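Local coordinates for protein glucose-1-phosphate uridylyltransferase (PDB 2UX8) that probably catalyses the transfer of a uridylyl group from UTP to alpha-D-glucose 1-phosphate, yielding UDP-alpha-D-glucose and diphosphate, at residues C[140-145]-C[259-264]; C[177-182]-C[211-216]. All coordinates share one frame; numbering follows the deposited sequence.

Interaction 1. Residues C[140-145]-C[259-264]; sequences PDDFMF and GTRYDC
With CG of Arg261 anti to the backbone N (chi1 166°) and the chain bent at CB-CG, while CG of Asp142 lies beside its own backbone N (chi1 -85°), guanidinium and carboxylate meet on one face of a two-stranded antiparallel sheet, 142-145 against 260-263, in a GT-A-type nucleotidyltransferase fold. Arg261 grips side-on: NH2 and NE both reach OD2 of Asp142, at 2.9 and 3.0 Å. Both donors approach from the same side of the carboxylate, NE well above its plane, whereas OD2 lies in the guanidinium plane; the two planes stand 75° apart. OD1 of Asp142 is turned instead to Gly214 N and, weakly, to O6 of the bound glucose 1-phosphate, so Arg261 is a second-shell residue behind a sugar-binding one. Replacing Arg261 by an alanine removes both donors, which would probably leave OD2 of Asp142 without its charged mate and the carboxylate freer to turn beside the sugar. Asp263 OD1, 4.0 Å from Asp142 OD2, adds a second negative charge that the arginine is likely to offset; this OD1 itself accepts from Gly265 N. The backbones pair twice over: Phe143 and Tyr262 exchange N-H...O bonds, as do Phe145 and Thr260, and Cys264 N extends the pairing to Asp141 O. On the other face the Tyr262 ring touches both phenylalanines, its CD1 at the edge of the Phe143 ring and its CE1 against CB of Phe145; Phe143 and Tyr262 pack on helix 267-279. Beside the salt bridge, SD of Met144 rests on the aliphatic part of Arg261, against CB and CG.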
loop_
_atom_site.group_PDB
_atom_site.type_symbol
_atom_site.label_atom_id
_atom_site.label_comp_id
_atom_site.label_asym_id
_atom_site.label_seq_id
_atom_site.Cartn_x
_atom_site.Cartn_y
_atom_site.Cartn_z
ATOM N N PRO C 140 17.845 -4.702 -13.556
ATOM C CA PRO C 140 16.790 -4.654 -14.576
ATOM C C PRO C 140 16.820 -3.524 -15.613
ATOM O O PRO C 140 16.298 -3.696 -16.712
ATOM C CB PRO C 140 15.499 -4.692 -13.751
ATOM C CG PRO C 140 15.931 -4.295 -12.361
ATOM C CD PRO C 140 17.275 -4.909 -12.215
ATOM N N ASP C 141 17.423 -2.384 -15.291
ATOM C CA ASP C 141 17.507 -1.290 -16.262
ATOM C C ASP C 141 18.288 -1.725 -17.499
ATOM O O ASP C 141 18.109 -1.171 -18.582
ATOM C CB ASP C 141 18.188 -0.065 -15.662
ATOM C CG ASP C 141 17.200 0.937 -15.098
ATOM O OD1 ASP C 141 15.989 0.637 -15.063
ATOM O OD2 ASP C 141 17.641 2.028 -14.684
ATOM N N ASP C 142 19.173 -2.701 -17.328
ATOM C CA ASP C 142 19.942 -3.219 -18.449
ATOM C C ASP C 142 19.123 -4.345 -19.082
ATOM O O ASP C 142 19.177 -5.507 -18.663
ATOM C CB ASP C 142 21.315 -3.712 -17.978
ATOM C CG ASP C 142 22.335 -2.588 -17.908
ATOM O OD1 ASP C 142 23.327 -2.703 -17.162
ATOM O OD2 ASP C 142 22.144 -1.580 -18.616
ATOM N N PHE C 143 18.333 -3.959 -20.079
ATOM C CA PHE C 143 17.471 -4.876 -20.798
ATOM C C PHE C 143 18.357 -5.675 -21.763
ATOM O O PHE C 143 18.934 -5.127 -22.710
ATOM C CB PHE C 143 16.402 -4.066 -21.540
ATOM C CG PHE C 143 15.378 -4.903 -22.228
ATOM C CD1 PHE C 143 14.424 -5.596 -21.502
ATOM C CD2 PHE C 143 15.417 -5.065 -23.612
ATOM C CE1 PHE C 143 13.528 -6.450 -22.146
ATOM C CE2 PHE C 143 14.526 -5.915 -24.258
ATOM C CZ PHE C 143 13.583 -6.609 -23.525
ATOM N N MET C 144 18.487 -6.969 -21.495
ATOM C CA MET C 144 19.319 -7.837 -22.314
ATOM C C MET C 144 18.470 -8.666 -23.271
ATOM O O MET C 144 17.836 -9.647 -22.882
ATOM C CB MET C 144 20.161 -8.753 -21.418
ATOM C CG MET C 144 20.960 -8.002 -20.367
ATOM S SD MET C 144 22.098 -6.790 -21.076
ATOM C CE MET C 144 23.619 -7.756 -21.101
ATOM N N PHE C 145 18.486 -8.271 -24.534
ATOM C CA PHE C 145 17.704 -8.943 -25.555
ATOM C C PHE C 145 18.505 -9.988 -26.339
ATOM O O PHE C 145 19.491 -9.659 -27.001
ATOM C CB PHE C 145 17.138 -7.890 -26.513
ATOM C CG PHE C 145 15.996 -8.377 -27.337
ATOM C CD1 PHE C 145 15.040 -9.220 -26.786
ATOM C CD2 PHE C 145 15.842 -7.954 -28.648
ATOM C CE1 PHE C 145 13.951 -9.628 -27.526
ATOM C CE2 PHE C 145 14.752 -8.355 -29.401
ATOM C CZ PHE C 145 13.804 -9.195 -28.840
ATOM N N GLY C 259 23.849 -11.024 -28.043
ATOM C CA GLY C 259 22.567 -10.373 -28.225
ATOM C C GLY C 259 22.815 -8.895 -28.058
ATOM O O GLY C 259 23.968 -8.474 -27.992
ATOM N N THR C 260 21.759 -8.094 -28.005
ATOM C CA THR C 260 21.954 -6.669 -27.820
ATOM C C THR C 260 21.351 -6.187 -26.507
ATOM O O THR C 260 20.321 -6.685 -26.030
ATOM C CB THR C 260 21.383 -5.859 -28.990
ATOM O OG1 THR C 260 20.055 -6.298 -29.271
ATOM C CG2 THR C 260 22.245 -6.037 -30.224
ATOM N N ARG C 261 22.026 -5.218 -25.918
ATOM C CA ARG C 261 21.597 -4.670 -24.657
ATOM C C ARG C 261 21.045 -3.273 -24.840
ATOM O O ARG C 261 21.610 -2.465 -25.560
ATOM C CB ARG C 261 22.780 -4.660 -23.694
ATOM C CG ARG C 261 22.594 -3.826 -22.461
ATOM C CD ARG C 261 23.719 -2.830 -22.384
ATOM N NE ARG C 261 23.643 -1.961 -21.219
ATOM C CZ ARG C 261 24.351 -0.842 -21.090
ATOM N NH1 ARG C 261 25.184 -0.470 -22.058
ATOM N NH2 ARG C 261 24.218 -0.090 -20.005
ATOM N N TYR C 262 19.917 -2.999 -24.203
ATOM C CA TYR C 262 19.318 -1.681 -24.296
ATOM C C TYR C 262 19.338 -1.045 -22.924
ATOM O O TYR C 262 18.893 -1.634 -21.944
ATOM C CB TYR C 262 17.882 -1.776 -24.810
ATOM C CG TYR C 262 17.787 -2.332 -26.202
ATOM C CD1 TYR C 262 17.805 -3.705 -26.423
ATOM C CD2 TYR C 262 17.736 -1.483 -27.309
ATOM C CE1 TYR C 262 17.781 -4.232 -27.716
ATOM C CE2 TYR C 262 17.710 -1.995 -28.610
ATOM C CZ TYR C 262 17.735 -3.373 -28.805
ATOM O OH TYR C 262 17.731 -3.892 -30.077
ATOM N N ASP C 263 19.876 0.158 -22.858
ATOM C CA ASP C 263 19.953 0.875 -21.603
ATOM C C ASP C 263 18.623 1.570 -21.312
ATOM O O ASP C 263 18.420 2.723 -21.680
ATOM C CB ASP C 263 21.090 1.902 -21.663
ATOM C CG ASP C 263 21.369 2.553 -20.318
ATOM O OD1 ASP C 263 20.754 2.143 -19.307
ATOM O OD2 ASP C 263 22.216 3.471 -20.273
ATOM N N CYS C 264 17.711 0.859 -20.664
ATOM C CA CYS C 264 16.428 1.444 -20.318
ATOM C C CYS C 264 16.600 2.402 -19.153
ATOM O O CYS C 264 15.635 2.816 -18.526
ATOM C CB CYS C 264 15.439 0.342 -19.977
ATOM S SG CYS C 264 15.067 -0.613 -21.449
#

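Interaction 2. Residues C[177-182]-C[211-216]; sequences HRYGII and SVIGRY. With G1P (1-O-phosphono-alpha-D-glucopyranose), chain K.
The sugar pocket for glucose 1-phosphate in this GT-A-type fold is bordered here by two chain segments, the turn into strand 181-188 and the end of strand 210-213, which meet in a single backbone bridge at Ile181 and Ser211. The one hydrogen bond between the two segments runs from Val212 N to Gly180 O, 2.9 Å. Immediately beside it the sugar takes part in the pairing. Gly180 N gives a nearly straight bond to O4 (3.0 Å, 168°), and O4 in turn donates to Val212 O at 2.6 Å. One hydroxyl is thus held by two main-chain groups, one from each segment, an arrangement consistent with recognition of the 4-hydroxyl by the main chain; Glu199 also hydrogen-bonds the ligand. Gly180 leaves room for the ligand: a CB at this position would clash with O3 of the glucose. Tyr179 has CG beside its backbone N (chi1 -49°), which lays its ring along Ser211: OG sits over one face, offset toward the rim and 3.7 Å from CD2, while sugar O4 and Val212 O lie at the ring's edge. That OG is hydrogen-bonded to Glu169 O of the neighbouring strand 164-170, which holds the hydroxyl over the ring face. Away from the sugar the contact is apolar. CD1 of Ile181 touches CB of Ser211, and Ile182 and Val212 cross at about a right angle, CG1 against CG2. Beyond the corner at Gly214, Tyr216 comes back to the ligand, its OH 3.7 Å from the glucose C2.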
loop_
_atom_site.group_PDB
_atom_site.type_symbol
_atom_site.label_atom_id
_atom_site.label_comp_id
_atom_site.label_asym_id
_atom_site.label_seq_id
_atom_site.Cartn_x
_atom_site.Cartn_y
_atom_site.Cartn_z
ATOM N N HIS C 177 33.550 7.161 -18.715
ATOM C CA HIS C 177 33.478 7.727 -17.373
ATOM C C HIS C 177 32.172 7.400 -16.644
ATOM O O HIS C 177 31.995 7.785 -15.488
ATOM C CB HIS C 177 33.647 9.245 -17.450
ATOM C CG HIS C 177 32.487 9.944 -18.087
ATOM N ND1 HIS C 177 31.453 10.486 -17.353
ATOM C CD2 HIS C 177 32.161 10.126 -19.390
ATOM C CE1 HIS C 177 30.540 10.972 -18.176
ATOM N NE2 HIS C 177 30.944 10.765 -19.417
ATOM N N ARG C 178 31.267 6.689 -17.312
ATOM C CA ARG C 178 29.976 6.349 -16.716
ATOM C C ARG C 178 29.895 4.916 -16.210
ATOM O O ARG C 178 28.930 4.542 -15.541
ATOM C CB ARG C 178 28.850 6.534 -17.731
ATOM C CG ARG C 178 28.941 7.769 -18.596
ATOM C CD ARG C 178 27.868 7.717 -19.677
ATOM N NE ARG C 178 26.533 7.870 -19.112
ATOM C CZ ARG C 178 25.420 7.433 -19.687
ATOM N NH1 ARG C 178 25.481 6.805 -20.851
ATOM N NH2 ARG C 178 24.249 7.630 -19.098
ATOM N N TYR C 179 30.890 4.103 -16.535
ATOM C CA TYR C 179 30.855 2.711 -16.117
ATOM C C TYR C 179 32.096 2.313 -15.356
ATOM O O TYR C 179 33.027 3.100 -15.199
ATOM C CB TYR C 179 30.753 1.784 -17.331
ATOM C CG TYR C 179 29.685 2.114 -18.360
ATOM C CD1 TYR C 179 29.788 3.242 -19.176
ATOM C CD2 TYR C 179 28.601 1.258 -18.559
ATOM C CE1 TYR C 179 28.840 3.499 -20.169
ATOM C CE2 TYR C 179 27.653 1.509 -19.545
ATOM C CZ TYR C 179 27.779 2.626 -20.346
ATOM O OH TYR C 179 26.851 2.860 -21.334
ATOM N N GLY C 180 32.095 1.075 -14.881
ATOM C CA GLY C 180 33.258 0.554 -14.199
ATOM C C GLY C 180 34.043 0.019 -15.376
ATOM O O GLY C 180 33.461 -0.622 -16.256
ATOM N N ILE C 181 35.343 0.281 -15.427
ATOM C CA ILE C 181 36.123 -0.188 -16.561
ATOM C C ILE C 181 37.053 -1.342 -16.242
ATOM O O ILE C 181 37.668 -1.388 -15.179
ATOM C CB ILE C 181 36.909 0.978 -17.184
ATOM C CG1 ILE C 181 35.922 1.978 -17.787
ATOM C CG2 ILE C 181 37.856 0.468 -18.257
ATOM C CD1 ILE C 181 35.036 1.385 -18.881
ATOM N N ILE C 182 37.146 -2.275 -17.181
ATOM C CA ILE C 182 37.981 -3.452 -17.019
ATOM C C ILE C 182 39.341 -3.323 -17.694
ATOM O O ILE C 182 39.463 -2.733 -18.765
ATOM C CB ILE C 182 37.292 -4.685 -17.623
ATOM C CG1 ILE C 182 35.938 -4.910 -16.949
ATOM C CG2 ILE C 182 38.196 -5.901 -17.497
ATOM C CD1 ILE C 182 35.080 -5.971 -17.619
ATOM N N SER C 211 33.482 -1.997 -20.485
ATOM C CA SER C 211 32.838 -1.649 -19.234
ATOM C C SER C 211 32.083 -2.812 -18.607
ATOM O O SER C 211 31.902 -3.863 -19.221
ATOM C CB SER C 211 31.875 -0.494 -19.480
ATOM O OG SER C 211 31.006 -0.805 -20.559
ATOM N N VAL C 212 31.642 -2.601 -17.373
ATOM C CA VAL C 212 30.893 -3.606 -16.633
ATOM C C VAL C 212 29.405 -3.360 -16.867
ATOM O O VAL C 212 28.945 -2.228 -16.782
ATOM C CB VAL C 212 31.195 -3.509 -15.116
ATOM C CG1 VAL C 212 30.492 -4.625 -14.362
ATOM C CG2 VAL C 212 32.692 -3.587 -14.880
ATOM N N ILE C 213 28.663 -4.413 -17.189
ATOM C CA ILE C 213 27.230 -4.284 -17.415
ATOM C C ILE C 213 26.514 -4.940 -16.238
ATOM O O ILE C 213 27.075 -5.805 -15.581
ATOM C CB ILE C 213 26.806 -4.945 -18.752
ATOM C CG1 ILE C 213 27.510 -4.244 -19.919
ATOM C CG2 ILE C 213 25.294 -4.870 -18.924
ATOM C CD1 ILE C 213 27.365 -2.744 -19.922
ATOM N N GLY C 214 25.280 -4.525 -15.982
ATOM C CA GLY C 214 24.512 -5.040 -14.857
ATOM C C GLY C 214 24.143 -6.508 -14.742
ATOM O O GLY C 214 22.994 -6.848 -14.449
ATOM N N ARG C 215 25.113 -7.385 -14.955
ATOM C CA ARG C 215 24.906 -8.831 -14.848
ATOM C C ARG C 215 26.153 -9.397 -14.152
ATOM O O ARG C 215 27.260 -9.286 -14.679
ATOM C CB ARG C 215 24.726 -9.442 -16.246
ATOM C CG ARG C 215 23.328 -10.009 -16.545
ATOM C CD ARG C 215 22.223 -9.045 -16.157
ATOM N NE ARG C 215 20.961 -9.287 -16.845
ATOM C CZ ARG C 215 20.011 -8.358 -16.948
ATOM N NH1 ARG C 215 20.209 -7.174 -16.404
ATOM N NH2 ARG C 215 18.888 -8.587 -17.623
ATOM N N TYR C 216 25.975 -9.973 -12.960
ATOM C CA TYR C 216 27.095 -10.522 -12.198
ATOM C C TYR C 216 26.839 -11.909 -11.616
ATOM O O TYR C 216 25.699 -12.312 -11.364
ATOM C CB TYR C 216 27.454 -9.633 -10.998
ATOM C CG TYR C 216 27.576 -8.137 -11.225
ATOM C CD1 TYR C 216 26.478 -7.367 -11.618
ATOM C CD2 TYR C 216 28.774 -7.474 -10.958
ATOM C CE1 TYR C 216 26.574 -5.980 -11.731
ATOM C CE2 TYR C 216 28.876 -6.092 -11.071
ATOM C CZ TYR C 216 27.777 -5.354 -11.453
ATOM O OH TYR C 216 27.891 -3.989 -11.538
HETATM C C1 G1P K . 26.938 0.144 -11.725
HETATM C C2 G1P K . 28.392 -0.299 -11.466
HETATM C C3 G1P K . 29.246 0.077 -12.689
HETATM C C4 G1P K . 28.683 -0.663 -13.898
HETATM C C5 G1P K . 27.218 -0.216 -14.099
HETATM C C6 G1P K . 26.623 -0.965 -15.302
HETATM O O1 G1P K . 26.905 1.583 -11.867
HETATM O O2 G1P K . 28.883 0.371 -10.306
HETATM O O3 G1P K . 30.591 -0.327 -12.474
HETATM O O4 G1P K . 29.458 -0.333 -15.050
HETATM O O5 G1P K . 26.429 -0.535 -12.917
HETATM O O6 G1P K . 25.262 -0.578 -15.509
HETATM P P G1P K . 25.370 2.108 -11.948
HETATM O O1P G1P K . 24.606 1.686 -10.747
HETATM O O2P G1P K . 25.372 3.705 -12.068
HETATM O O3P G1P K . 24.653 1.514 -13.263
#

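How the interactions relate
Interaction 2 is nested along the chain within the loop closed by interaction 1, and the two touch directly, beside the sugar. Asp142 OD1 of interaction 1 is probably hydrogen-bonded to Gly214 N of interaction 2 (2.9 Å), and Met144 packs against Arg215. Interaction 1 joins the two strands of a small separate sheet and is partly buried, with Thr260 exposed at its margin; its chemistry is a repeated backbone pairing, a salt bridge and a further aspartate on one face and aromatics on the other. Interaction 2 is wholly buried where its residues touch, belongs to the large mixed sheet, and relies on one backbone hydrogen bond, apolar contacts and a shared ligand hydroxyl.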